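Local coordinates for oxidoreductase YdhF (Escherichia coli, PDB 1OG6), which probably acts as an NADPH-dependent oxidoreductase of the aldo-keto reductase family, binding the cofactor in an alpha/beta barrel, at residues W22-M25 with D26-M29; H51-Y55 with G56-C60; A110-S113 with L114-L117. One frame throughout, in Å; residues are numbered along the deposited sequence.

Interaction 1 (W22-M25 with D26-M29). With NAP (NADP nicotinamide-adenine-dinucleotide phosphate), chain F.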
loop_
_atom_site.group_PDB
_atom_site.type_symbol
_atom_site.label_atom_id
_atom_site.label_comp_id
_atom_site.label_asym_id
_atom_site.label_seq_id
_atom_site.Cartn_x
_atom_site.Cartn_y
_atom_site.Cartn_z
ATOM N N TRP C 22 -28.826 7.308 11.368
ATOM C CA TRP C 22 -28.928 6.006 10.715
ATOM C C TRP C 22 -30.039 5.178 11.354
ATOM O O TRP C 22 -30.824 4.533 10.661
ATOM C CB TRP C 22 -27.588 5.262 10.797
ATOM C CG TRP C 22 -27.602 3.873 10.203
ATOM C CD1 TRP C 22 -28.340 3.441 9.131
ATOM C CD2 TRP C 22 -26.809 2.746 10.619
ATOM N NE1 TRP C 22 -28.054 2.120 8.858
ATOM C CE2 TRP C 22 -27.119 1.671 9.753
ATOM C CE3 TRP C 22 -25.865 2.541 11.639
ATOM C CZ2 TRP C 22 -26.516 0.411 9.876
ATOM C CZ3 TRP C 22 -25.263 1.283 11.759
ATOM C CH2 TRP C 22 -25.595 0.238 10.881
ATOM N N ARG C 23 -30.114 5.203 12.678
ATOM C CA ARG C 23 -31.141 4.445 13.369
ATOM C C ARG C 23 -32.408 5.260 13.541
ATOM O O ARG C 23 -33.336 4.829 14.218
ATOM C CB ARG C 23 -30.647 3.988 14.740
ATOM C CG ARG C 23 -29.488 3.015 14.691
ATOM C CD ARG C 23 -28.146 3.728 14.712
ATOM N NE ARG C 23 -27.028 2.792 14.595
ATOM C CZ ARG C 23 -26.869 1.703 15.347
ATOM N NH1 ARG C 23 -25.818 0.915 15.163
ATOM N NH2 ARG C 23 -27.763 1.394 16.279
ATOM N N LEU C 24 -32.450 6.431 12.914
ATOM C CA LEU C 24 -33.604 7.322 13.020
ATOM C C LEU C 24 -34.937 6.595 13.029
ATOM O O LEU C 24 -35.797 6.877 13.858
ATOM C CB LEU C 24 -33.600 8.352 11.889
ATOM C CG LEU C 24 -34.806 9.292 11.856
ATOM C CD1 LEU C 24 -34.990 9.962 13.205
ATOM C CD2 LEU C 24 -34.606 10.324 10.757
ATOM N N MET C 25 -35.108 5.656 12.110
ATOM C CA MET C 25 -36.355 4.913 12.042
ATOM C C MET C 25 -36.646 4.191 13.350
ATOM O O MET C 25 -37.795 4.129 13.789
ATOM C CB MET C 25 -36.313 3.911 10.886
ATOM C CG MET C 25 -36.366 4.560 9.507
ATOM S SD MET C 25 -37.792 5.662 9.283
ATOM C CE MET C 25 -36.982 7.197 9.110
ATOM N N ASP C 26 -35.593 3.669 13.973
ATOM C CA ASP C 26 -35.700 2.929 15.229
ATOM C C ASP C 26 -36.044 3.776 16.444
ATOM O O ASP C 26 -36.613 3.272 17.408
ATOM C CB ASP C 26 -34.396 2.179 15.494
ATOM C CG ASP C 26 -34.101 1.146 14.430
ATOM O OD1 ASP C 26 -32.923 0.769 14.277
ATOM O OD2 ASP C 26 -35.048 0.705 13.751
ATOM N N TRP C 27 -35.702 5.057 16.404
ATOM C CA TRP C 27 -35.991 5.923 17.533
ATOM C C TRP C 27 -37.481 6.221 17.606
ATOM O O TRP C 27 -37.974 6.702 18.627
ATOM C CB TRP C 27 -35.205 7.234 17.433
ATOM C CG TRP C 27 -33.736 7.051 17.187
ATOM C CD1 TRP C 27 -32.992 5.924 17.423
ATOM C CD2 TRP C 27 -32.832 8.021 16.647
ATOM N NE1 TRP C 27 -31.685 6.134 17.056
ATOM C CE2 TRP C 27 -31.557 7.412 16.576
ATOM C CE3 TRP C 27 -32.974 9.348 16.214
ATOM C CZ2 TRP C 27 -30.430 8.086 16.087
ATOM C CZ3 TRP C 27 -31.857 10.016 15.729
ATOM C CH2 TRP C 27 -30.600 9.383 15.669
ATOM N N ASN C 28 -38.199 5.929 16.524
ATOM C CA ASN C 28 -39.637 6.171 16.479
ATOM C C ASN C 28 -39.943 7.575 16.997
ATOM O O ASN C 28 -40.232 7.754 18.181
ATOM C CB ASN C 28 -40.375 5.138 17.344
ATOM C CG ASN C 28 -40.213 3.714 16.832
ATOM O OD1 ASN C 28 -40.560 2.752 17.520
ATOM N ND2 ASN C 28 -39.691 3.574 15.618
ATOM N N MET C 29 -39.875 8.570 16.115
ATOM C CA MET C 29 -40.152 9.948 16.510
ATOM C C MET C 29 -40.996 10.725 15.510
ATOM O O MET C 29 -40.674 10.779 14.321
ATOM C CB MET C 29 -38.851 10.716 16.730
ATOM C CG MET C 29 -38.027 10.247 17.893
ATOM S SD MET C 29 -36.650 11.372 18.137
ATOM C CE MET C 29 -35.647 10.963 16.735
HETATM P PA NAP F . -22.098 4.055 17.477
HETATM O O1A NAP F . -21.259 2.954 17.749
HETATM O O2A NAP F . -21.799 5.502 17.808
HETATM O O5B NAP F . -23.547 3.799 18.118
HETATM C C5B NAP F . -23.593 3.325 19.481
HETATM C C4B NAP F . -24.942 2.532 19.569
HETATM O O4B NAP F . -24.928 2.039 20.965
HETATM C C3B NAP F . -26.225 3.400 19.495
HETATM O O3B NAP F . -27.135 2.663 18.687
HETATM C C2B NAP F . -26.751 3.550 20.909
HETATM O O2B NAP F . -28.159 3.356 21.019
HETATM C C1B NAP F . -26.002 2.476 21.751
HETATM N N9A NAP F . -25.519 3.057 22.994
HETATM C C8A NAP F . -24.912 4.270 23.266
HETATM N N7A NAP F . -24.608 4.454 24.537
HETATM C C5A NAP F . -25.046 3.280 25.136
HETATM C C6A NAP F . -24.999 2.881 26.484
HETATM N N6A NAP F . -24.499 3.581 27.521
HETATM N N1A NAP F . -25.529 1.616 26.796
HETATM N N3A NAP F . -26.138 1.163 24.461
HETATM C C4A NAP F . -25.611 2.414 24.179
HETATM O O3 NAP F . -22.396 4.074 15.917
HETATM P PN NAP F . -23.581 3.491 15.058
HETATM O O1N NAP F . -23.419 2.320 14.189
HETATM O O2N NAP F . -24.661 4.509 14.873
HETATM O O5D NAP F . -22.789 4.147 13.803
HETATM C C5D NAP F . -22.181 5.498 13.823
HETATM C C4D NAP F . -22.792 6.409 12.770
HETATM O O4D NAP F . -22.053 6.411 11.521
HETATM C C3D NAP F . -24.298 6.182 12.383
HETATM O O3D NAP F . -25.174 7.046 13.117
HETATM O O2D NAP F . -24.965 7.623 10.462
HETATM C C1D NAP F . -22.959 6.323 10.377
HETATM N N1N NAP F . -22.599 5.100 9.565
HETATM C C2N NAP F . -21.809 5.200 8.390
HETATM C C3N NAP F . -21.531 4.043 7.661
HETATM C C7N NAP F . -20.676 4.156 6.392
HETATM O O7N NAP F . -20.468 3.131 5.795
HETATM N N7N NAP F . -20.204 5.304 5.986
HETATM C C4N NAP F . -22.040 2.731 8.082
HETATM C C5N NAP F . -22.827 2.670 9.269
HETATM C C6N NAP F . -23.122 3.841 10.028
HETATM P P2B NAP F . -29.115 4.200 22.015
HETATM O O1X NAP F . -29.488 5.677 21.934
HETATM O O2X NAP F . -30.020 3.223 22.729
HETATM O O3X NAP F . -29.961 4.182 20.761
#
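The short, weakly bonded helical turn 24-27, which follows barrel strand 13-20 beside the NADP site, turns the indole of Trp-27 back against the backbone of Arg-23 and Leu-24. Leu-24 CA lies over one face of that indole, 3.9 Å from the centroid of the six-membered ring and 18° off its normal, which meets the criterion for a CH-pi contact. Trp-27 CG is anti to its own carbonyl carbon (chi1 -51°), which carries the ring back along the turn; Leu-24 CD1 then touches Trp-27 CE3 at 3.7 Å, the two side chains crossing at about a right angle. Met-29 CE comes to the ring edge and also meets Leu-24 CD1. The backbone closes through Arg-23 O, which accepts from Trp-27 N at 3.2 Å. Farther on, Asn-28, with positive phi as the chain leaves the helix, donates from its N to Met-25 O at 3.3 Å.

Arg-23 leaves the turn and reaches the cofactor. NH1 of Arg-23 donates to the diphosphate oxygen O1N of NADP at 2.9 Å (N-H...O 140°), while NE of Arg-23 lies 2.9 Å from O2N of NADP. C6N of the nicotinamide lies over one face of the Trp-22 indole, near the rim, without ring stacking. The arginine cation thus probably offsets diphosphate charge, whereas Asp-26, of opposite charge, makes no salt bridge with it, its OD1 lying 5.6 Å from Arg-23 NH2.

Interaction 2 (H51-Y55 with G56-C60). With NAP (NADP nicotinamide-adenine-dinucleotide phosphate), chain F.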
loop_
_atom_site.group_PDB
_atom_site.type_symbol
_atom_site.label_atom_id
_atom_site.label_comp_id
_atom_site.label_asym_id
_atom_site.label_seq_id
_atom_site.Cartn_x
_atom_site.Cartn_y
_atom_site.Cartn_z
ATOM N N HIS C 51 -26.242 11.686 7.119
ATOM C CA HIS C 51 -27.325 10.968 6.460
ATOM C C HIS C 51 -26.780 10.150 5.314
ATOM O O HIS C 51 -25.595 10.219 5.009
ATOM C CB HIS C 51 -28.340 11.948 5.901
ATOM C CG HIS C 51 -29.356 12.387 6.895
ATOM N ND1 HIS C 51 -30.305 11.532 7.407
ATOM C CD2 HIS C 51 -29.559 13.583 7.492
ATOM C CE1 HIS C 51 -31.051 12.182 8.279
ATOM N NE2 HIS C 51 -30.619 13.428 8.349
ATOM N N ALA C 52 -27.652 9.386 4.665
ATOM C CA ALA C 52 -27.229 8.586 3.524
ATOM C C ALA C 52 -28.361 8.081 2.639
ATOM O O ALA C 52 -29.528 8.026 3.029
ATOM C CB ALA C 52 -26.374 7.416 3.986
ATOM N N ASP C 53 -27.967 7.717 1.429
ATOM C CA ASP C 53 -28.836 7.191 0.388
ATOM C C ASP C 53 -29.800 6.129 0.932
ATOM O O ASP C 53 -30.985 6.374 1.141
ATOM C CB ASP C 53 -27.923 6.581 -0.690
ATOM C CG ASP C 53 -28.589 6.450 -2.043
ATOM O OD1 ASP C 53 -29.714 6.961 -2.224
ATOM O OD2 ASP C 53 -27.965 5.839 -2.939
ATOM N N ILE C 54 -29.242 4.951 1.174
ATOM C CA ILE C 54 -29.950 3.765 1.645
ATOM C C ILE C 54 -30.524 3.715 3.065
ATOM O O ILE C 54 -31.309 2.820 3.368
ATOM C CB ILE C 54 -29.021 2.573 1.506
ATOM C CG1 ILE C 54 -27.860 2.727 2.495
ATOM C CG2 ILE C 54 -28.473 2.524 0.092
ATOM C CD1 ILE C 54 -26.805 1.668 2.386
ATOM N N TYR C 55 -30.138 4.652 3.928
ATOM C CA TYR C 55 -30.580 4.676 5.331
ATOM C C TYR C 55 -32.061 4.518 5.670
ATOM O O TYR C 55 -32.904 5.306 5.231
ATOM C CB TYR C 55 -30.050 5.935 6.020
ATOM C CG TYR C 55 -28.579 5.869 6.321
ATOM C CD1 TYR C 55 -27.841 4.750 5.970
ATOM C CD2 TYR C 55 -27.920 6.931 6.930
ATOM C CE1 TYR C 55 -26.485 4.682 6.205
ATOM C CE2 TYR C 55 -26.552 6.874 7.175
ATOM C CZ TYR C 55 -25.840 5.743 6.801
ATOM O OH TYR C 55 -24.479 5.671 6.961
ATOM N N GLY C 56 -32.348 3.500 6.487
ATOM C CA GLY C 56 -33.704 3.213 6.929
ATOM C C GLY C 56 -34.612 2.677 5.839
ATOM O O GLY C 56 -35.829 2.877 5.877
ATOM N N GLY C 57 -34.022 1.977 4.876
ATOM C CA GLY C 57 -34.797 1.450 3.772
ATOM C C GLY C 57 -35.211 2.616 2.903
ATOM O O GLY C 57 -36.311 2.641 2.364
ATOM N N TYR C 58 -34.319 3.593 2.781
ATOM C CA TYR C 58 -34.571 4.789 1.988
ATOM C C TYR C 58 -35.672 5.653 2.618
ATOM O O TYR C 58 -36.361 6.397 1.915
ATOM C CB TYR C 58 -34.976 4.399 0.565
ATOM C CG TYR C 58 -33.933 3.607 -0.204
ATOM C CD1 TYR C 58 -32.834 4.240 -0.786
ATOM C CD2 TYR C 58 -34.065 2.223 -0.378
ATOM C CE1 TYR C 58 -31.895 3.519 -1.526
ATOM C CE2 TYR C 58 -33.129 1.493 -1.117
ATOM C CZ TYR C 58 -32.049 2.148 -1.690
ATOM O OH TYR C 58 -31.132 1.440 -2.440
ATOM N N GLN C 59 -35.827 5.560 3.939
ATOM C CA GLN C 59 -36.851 6.323 4.659
ATOM C C GLN C 59 -36.322 7.428 5.568
ATOM O O GLN C 59 -36.980 8.451 5.743
ATOM C CB GLN C 59 -37.700 5.387 5.512
ATOM C CG GLN C 59 -38.589 4.448 4.738
ATOM C CD GLN C 59 -39.205 3.390 5.632
ATOM O OE1 GLN C 59 -38.496 2.548 6.189
ATOM N NE2 GLN C 59 -40.528 3.428 5.782
ATOM N N CYS C 60 -35.145 7.211 6.148
ATOM C CA CYS C 60 -34.543 8.168 7.071
ATOM C C CYS C 60 -34.409 9.612 6.585
ATOM O O CYS C 60 -34.690 10.547 7.346
ATOM C CB CYS C 60 -33.190 7.643 7.545
ATOM S SG CYS C 60 -33.341 6.224 8.648
HETATM P PA NAP F . -22.098 4.055 17.477
HETATM O O1A NAP F . -21.259 2.954 17.749
HETATM O O2A NAP F . -21.799 5.502 17.808
HETATM O O5B NAP F . -23.547 3.799 18.118
HETATM C C5B NAP F . -23.593 3.325 19.481
HETATM C C4B NAP F . -24.942 2.532 19.569
HETATM O O4B NAP F . -24.928 2.039 20.965
HETATM C C3B NAP F . -26.225 3.400 19.495
HETATM O O3B NAP F . -27.135 2.663 18.687
HETATM C C2B NAP F . -26.751 3.550 20.909
HETATM O O2B NAP F . -28.159 3.356 21.019
HETATM C C1B NAP F . -26.002 2.476 21.751
HETATM N N9A NAP F . -25.519 3.057 22.994
HETATM C C8A NAP F . -24.912 4.270 23.266
HETATM N N7A NAP F . -24.608 4.454 24.537
HETATM C C5A NAP F . -25.046 3.280 25.136
HETATM C C6A NAP F . -24.999 2.881 26.484
HETATM N N6A NAP F . -24.499 3.581 27.521
HETATM N N1A NAP F . -25.529 1.616 26.796
HETATM N N3A NAP F . -26.138 1.163 24.461
HETATM C C4A NAP F . -25.611 2.414 24.179
HETATM O O3 NAP F . -22.396 4.074 15.917
HETATM P PN NAP F . -23.581 3.491 15.058
HETATM O O1N NAP F . -23.419 2.320 14.189
HETATM O O2N NAP F . -24.661 4.509 14.873
HETATM O O5D NAP F . -22.789 4.147 13.803
HETATM C C5D NAP F . -22.181 5.498 13.823
HETATM C C4D NAP F . -22.792 6.409 12.770
HETATM O O4D NAP F . -22.053 6.411 11.521
HETATM C C3D NAP F . -24.298 6.182 12.383
HETATM O O3D NAP F . -25.174 7.046 13.117
HETATM O O2D NAP F . -24.965 7.623 10.462
HETATM C C1D NAP F . -22.959 6.323 10.377
HETATM N N1N NAP F . -22.599 5.100 9.565
HETATM C C2N NAP F . -21.809 5.200 8.390
HETATM C C3N NAP F . -21.531 4.043 7.661
HETATM C C7N NAP F . -20.676 4.156 6.392
HETATM O O7N NAP F . -20.468 3.131 5.795
HETATM N N7N NAP F . -20.204 5.304 5.986
HETATM C C4N NAP F . -22.040 2.731 8.082
HETATM C C5N NAP F . -22.827 2.670 9.269
HETATM C C6N NAP F . -23.122 3.841 10.028
HETATM P P2B NAP F . -29.115 4.200 22.015
HETATM O O1X NAP F . -29.488 5.677 21.934
HETATM O O2X NAP F . -30.020 3.223 22.729
HETATM O O3X NAP F . -29.961 4.182 20.761
#
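Tyr-58 lays a face of its ring over Ile-54, whose CA sits 4.1 Å from the ring centroid and 27° off the normal, a CH-pi contact. Ile-54 CG2 also approaches Tyr-58 CE1 at 3.9 Å. The neighbouring Asp-53 carboxylate is turned 82° from the Tyr-58 ring plane. The phenol is anchored beyond the turn, its OH bonded to Thr-88 N and its ring in a cation-pi contact with Arg-91.

Phi is positive at Gly-56, Gly-57 and Tyr-58, making this a left-handed helical turn. It is closed by Tyr-58 N donating to Ile-54 O at 3.2 Å, and then by Cys-60 N donating to Tyr-55 O at 3.1 Å. Cys-60 CB packs on Tyr-55 CB at 3.9 Å.

Tyr-55 points off at a steep angle to Tyr-58. With CG anti to the carbonyl carbon (chi1 -74°) its ring leaves the turn, with Ala-52 CB over the centre of one face, and its OH ends 3.1 Å from C2N of the NADP nicotinamide. That OH has a weak hydrogen bond to Lys-83 NZ. A hydroxyl placed beside the nicotinamide is consistent with the proton-donor role inferred for Tyr-55 from relatives.

Interaction 3 (A110-S113 with L114-L117); sequences AEQS and LINL
Asn-116 folds its side chain back onto the carbonyl of Gln-112, one helical turn earlier. Its CB stands 3.5 Å from Gln-112 O and also lies near Ser-113 O. With CG of Asn-116 anti to its own carbonyl carbon (chi1 -54°), the amide passes alongside the preceding turn, CG 3.0 Å from Gln-112 O. OD1 of Asn-116 is 3.7 Å from Gln-112 OE1. ND2 comes beside the aliphatic part of the glutamine, 3.2 Å from Gln-112 CG, and although it also lies close to Gln-112 O the angle there is too poor for a hydrogen bond; its polar partner is Glu-61 OE1, through a weak bond. The two amide planes are 30° apart. Gln-112 O is instead taken by the backbone: Asn-116 N donates to it at 2.7 Å.

All this belongs to the last turns of helix 103-116, the helix between the parallel barrel strands 79-87 and 122-127 of a TIM-barrel fold. Its other side faces those strands, Leu-114 and Leu-117 resting on Leu-122, and Leu-117 also on Ile-80. Leu-117 N donates to Ser-113 O at 2.9 Å (N-H...O 167°), the straightest of the backbone bonds joining the two segments. Ser-113 OG bonds both Ser-109 O, within the helix, and Glu-61 OE2. On the outer side Ile-115 CB lies 3.3 Å from Gln-112 O, and its CG2 meets Gln-112 OE1 at 3.7 Å.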
loop_
_atom_site.group_PDB
_atom_site.type_symbol
_atom_site.label_atom_id
_atom_site.label_comp_id
_atom_site.label_asym_id
_atom_site.label_seq_id
_atom_site.Cartn_x
_atom_site.Cartn_y
_atom_site.Cartn_z
ATOM N N ALA C 110 -28.691 12.178 -5.526
ATOM C CA ALA C 110 -28.380 13.457 -4.901
ATOM C C ALA C 110 -29.606 14.346 -4.902
ATOM O O ALA C 110 -30.012 14.849 -3.862
ATOM C CB ALA C 110 -27.249 14.145 -5.646
ATOM N N GLU C 111 -30.203 14.525 -6.073
ATOM C CA GLU C 111 -31.380 15.374 -6.210
ATOM C C GLU C 111 -32.588 14.844 -5.454
ATOM O O GLU C 111 -33.515 15.591 -5.147
ATOM C CB GLU C 111 -31.699 15.551 -7.690
ATOM C CG GLU C 111 -30.480 16.006 -8.471
ATOM C CD GLU C 111 -30.779 16.349 -9.907
ATOM O OE1 GLU C 111 -31.474 15.547 -10.573
ATOM O OE2 GLU C 111 -30.306 17.416 -10.369
ATOM N N GLN C 112 -32.571 13.552 -5.150
ATOM C CA GLN C 112 -33.661 12.939 -4.402
ATOM C C GLN C 112 -33.477 13.335 -2.941
ATOM O O GLN C 112 -34.440 13.640 -2.236
ATOM C CB GLN C 112 -33.611 11.415 -4.530
ATOM C CG GLN C 112 -34.840 10.707 -3.990
ATOM C CD GLN C 112 -36.094 11.034 -4.782
ATOM O OE1 GLN C 112 -36.916 11.848 -4.370
ATOM N NE2 GLN C 112 -36.236 10.404 -5.936
ATOM N N SER C 113 -32.224 13.330 -2.500
ATOM C CA SER C 113 -31.892 13.689 -1.136
ATOM C C SER C 113 -32.328 15.119 -0.872
ATOM O O SER C 113 -32.901 15.399 0.180
ATOM C CB SER C 113 -30.392 13.541 -0.901
ATOM O OG SER C 113 -29.974 12.215 -1.183
ATOM N N LEU C 114 -32.058 16.022 -1.816
ATOM C CA LEU C 114 -32.475 17.411 -1.650
ATOM C C LEU C 114 -33.989 17.417 -1.463
ATOM O O LEU C 114 -34.518 18.134 -0.618
ATOM C CB LEU C 114 -32.140 18.262 -2.880
ATOM C CG LEU C 114 -30.736 18.743 -3.251
ATOM C CD1 LEU C 114 -29.964 19.052 -2.004
ATOM C CD2 LEU C 114 -30.022 17.700 -4.059
ATOM N N ILE C 115 -34.682 16.604 -2.257
ATOM C CA ILE C 115 -36.141 16.511 -2.198
ATOM C C ILE C 115 -36.674 15.908 -0.897
ATOM O O ILE C 115 -37.623 16.433 -0.317
ATOM C CB ILE C 115 -36.701 15.693 -3.408
ATOM C CG1 ILE C 115 -36.788 16.589 -4.645
ATOM C CG2 ILE C 115 -38.064 15.107 -3.077
ATOM C CD1 ILE C 115 -37.323 15.886 -5.878
ATOM N N ASN C 116 -36.063 14.817 -0.443
ATOM C CA ASN C 116 -36.494 14.150 0.779
ATOM C C ASN C 116 -36.248 14.978 2.026
ATOM O O ASN C 116 -37.095 15.020 2.917
ATOM C CB ASN C 116 -35.788 12.810 0.913
ATOM C CG ASN C 116 -35.973 11.946 -0.308
ATOM O OD1 ASN C 116 -37.100 11.658 -0.709
ATOM N ND2 ASN C 116 -34.867 11.529 -0.914
ATOM N N LEU C 117 -35.094 15.635 2.090
ATOM C CA LEU C 117 -34.751 16.467 3.239
ATOM C C LEU C 117 -35.369 17.866 3.171
ATOM O O LEU C 117 -35.149 18.697 4.053
ATOM C CB LEU C 117 -33.232 16.585 3.365
ATOM C CG LEU C 117 -32.491 15.280 3.645
ATOM C CD1 LEU C 117 -31.002 15.548 3.787
ATOM C CD2 LEU C 117 -33.040 14.652 4.911
#

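Interactions 1 and 2 meet directly, their centres 11 Å apart: Met-25 CE packs on Cys-60 CA at 3.3 Å, and Trp-22 CD1 lies 3.5 Å from Tyr-55 CD1. Both reach the same NADP: interaction 1 at the diphosphate and, through Trp-22, at the nicotinamide, which interaction 2 meets through Tyr-55. Interaction 3 lies farther from the cofactor, the Leu-117 side chain about 12 Å from it and about 9 Å from that of Tyr-55. Its nearest atoms are about 4 Å from interaction 2 and about 7 Å from interaction 1, without touching either. Helix 60-69 links them: Cys-60 is touched by Leu-24 and Met-25, Glu-61 bonds Ser-113, and Phe-64 meets both His-51 and Leu-117.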